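Local coordinates for protein PKS (Streptomyces albus, PDB 4OQJ) that probably catalyses the decarboxylative condensation of acyl groups with carrier-protein-bound extender units, as the ketosynthase part of the oxazolomycin polyketide synthase, at residues 545-550 with 614-619. Residues are numbered along the deposited sequence; the frame is centred on the assembly and turned at random.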
loop_
_atom_site.group_PDB
_atom_site.type_symbol
_atom_site.label_atom_id
_atom_site.label_comp_id
_atom_site.label_asym_id
_atom_site.label_seq_id
_atom_site.Cartn_x
_atom_site.Cartn_y
_atom_site.Cartn_z
ATOM N N ARG A 545 -7.362 43.731 15.958
ATOM C CA ARG A 545 -7.565 42.824 17.083
ATOM C C ARG A 545 -8.206 43.618 18.223
ATOM O O ARG A 545 -7.727 44.700 18.566
ATOM C CB ARG A 545 -6.244 42.195 17.531
ATOM N N PRO A 546 -9.295 43.096 18.809
ATOM C CA PRO A 546 -10.058 43.935 19.730
ATOM C C PRO A 546 -9.656 43.737 21.185
ATOM O O PRO A 546 -8.937 42.789 21.512
ATOM C CB PRO A 546 -11.492 43.463 19.497
ATOM C CG PRO A 546 -11.340 41.997 19.102
ATOM C CD PRO A 546 -9.882 41.748 18.740
ATOM N N VAL A 547 -10.112 44.643 22.038
ATOM C CA VAL A 547 -9.941 44.510 23.476
ATOM C C VAL A 547 -11.331 44.388 24.084
ATOM O O VAL A 547 -12.303 44.830 23.469
ATOM C CB VAL A 547 -9.173 45.713 24.086
ATOM C CG1 VAL A 547 -7.832 45.881 23.402
ATOM C CG2 VAL A 547 -9.974 47.006 23.977
ATOM N N VAL A 548 -11.437 43.769 25.260
ATOM C CA VAL A 548 -12.694 43.796 25.997
ATOM C C VAL A 548 -12.591 44.882 27.042
ATOM O O VAL A 548 -11.570 45.019 27.710
ATOM C CB VAL A 548 -13.049 42.439 26.656
ATOM C CG1 VAL A 548 -13.266 41.365 25.583
ATOM C CG2 VAL A 548 -12.000 42.000 27.647
ATOM N N GLU A 549 -13.654 45.668 27.159
ATOM C CA GLU A 549 -13.666 46.815 28.052
ATOM C C GLU A 549 -14.542 46.558 29.251
ATOM O O GLU A 549 -15.725 46.245 29.120
ATOM C CB GLU A 549 -14.149 48.059 27.320
ATOM C CG GLU A 549 -13.282 48.425 26.139
ATOM C CD GLU A 549 -13.296 49.909 25.839
ATOM O OE1 GLU A 549 -14.144 50.630 26.412
ATOM O OE2 GLU A 549 -12.451 50.356 25.033
ATOM N N LEU A 550 -13.943 46.678 30.425
ATOM C CA LEU A 550 -14.686 46.589 31.665
ATOM C C LEU A 550 -15.076 48.001 32.058
ATOM O O LEU A 550 -14.234 48.797 32.488
ATOM C CB LEU A 550 -13.855 45.913 32.753
ATOM C CG LEU A 550 -14.592 45.630 34.061
ATOM C CD1 LEU A 550 -14.053 44.363 34.684
ATOM C CD2 LEU A 550 -14.441 46.803 35.020
ATOM N N THR A 614 -7.603 35.731 24.094
ATOM C CA THR A 614 -6.367 36.400 24.476
ATOM C C THR A 614 -6.512 37.912 24.291
ATOM O O THR A 614 -5.528 38.649 24.349
ATOM C CB THR A 614 -5.157 35.852 23.673
ATOM O OG1 THR A 614 -5.407 35.928 22.263
ATOM C CG2 THR A 614 -4.895 34.402 24.050
ATOM N N ALA A 615 -7.751 38.364 24.099
ATOM C CA ALA A 615 -8.065 39.791 24.040
ATOM C C ALA A 615 -7.738 40.489 25.363
ATOM O O ALA A 615 -8.173 40.037 26.416
ATOM C CB ALA A 615 -9.523 39.990 23.709
ATOM N N PRO A 616 -6.983 41.599 25.315
ATOM C CA PRO A 616 -6.734 42.345 26.555
ATOM C C PRO A 616 -8.007 42.857 27.216
ATOM O O PRO A 616 -8.963 43.241 26.534
ATOM C CB PRO A 616 -5.865 43.526 26.096
ATOM C CG PRO A 616 -5.267 43.097 24.819
ATOM C CD PRO A 616 -6.249 42.165 24.169
ATOM N N VAL A 617 -8.002 42.840 28.544
ATOM C CA VAL A 617 -9.040 43.462 29.337
ATOM C C VAL A 617 -8.592 44.875 29.664
ATOM O O VAL A 617 -7.534 45.067 30.263
ATOM C CB VAL A 617 -9.322 42.682 30.641
ATOM C CG1 VAL A 617 -10.348 43.409 31.503
ATOM C CG2 VAL A 617 -9.803 41.270 30.325
ATOM N N VAL A 618 -9.396 45.857 29.262
ATOM C CA VAL A 618 -9.168 47.257 29.623
ATOM C C VAL A 618 -10.149 47.702 30.711
ATOM O O VAL A 618 -11.373 47.635 30.540
ATOM C CB VAL A 618 -9.305 48.183 28.396
ATOM C CG1 VAL A 618 -9.059 49.649 28.779
ATOM C CG2 VAL A 618 -8.333 47.762 27.315
ATOM N N ALA A 619 -9.598 48.142 31.834
ATOM C CA ALA A 619 -10.375 48.740 32.914
ATOM C C ALA A 619 -9.870 50.164 33.152
ATOM O O ALA A 619 -8.965 50.383 33.961
ATOM C CB ALA A 619 -10.266 47.910 34.191
#
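V548 and V617 pair in parallel register within a small three-stranded parallel sheet, apart from the large mixed sheet of the ketosynthase fold, with the contact centred about 38 Å from the centre of the chain. V548 uses both backbone polar atoms to straddle V617: V548 N donates to P616 O (2.8 Å), and V548 O accepts a hydrogen bond from V618 N (2.8 Å), almost straight at 173° at the hydrogen. The same carbonyl is also approached by the CA-H of V617, with V617 CA 3.4 Å from V548 O. One rung on, L550 N donates to V618 O at 2.7 Å, and E549 CA lies beside that acceptor. Strand 547-549 is the central one: V547 makes backbone hydrogen bonds with P647 and V649, and E549 with V649 and L651, along the strand 648-650 edge. V617 has a backbone hydrogen bond with Q639, on the side away from strand 547-549. The 63 residues between the segments are mostly helix with no strand, so the two neighbouring parallel strands are joined by a beta-alpha-beta crossover of several helices. One of those, 594-610, packs against L550 and V617; helix 660-673 meets P546 and V548 through L671. On this helix-covered face the valines touch by single methyls, V548 CG2 to V617 CG2 at 3.5 Å. A chi1 of -64° sets V548 CG2 between its own N and carbonyl carbon, where it also touches P616 O. V548 CG1 only loosely approaches the A615 methyl, which itself lies against P546 O. The other face carries V547 and V618, whose CG2 methyls meet obliquely at 3.8 Å. V547 CG1 rests against the ring of P616, 4.0 Å from P616 CG, the two side chains crossing near a right angle. At the far end L550 CB loosely approaches A619 CB, and A619 O accepts a hydrogen bond from R622.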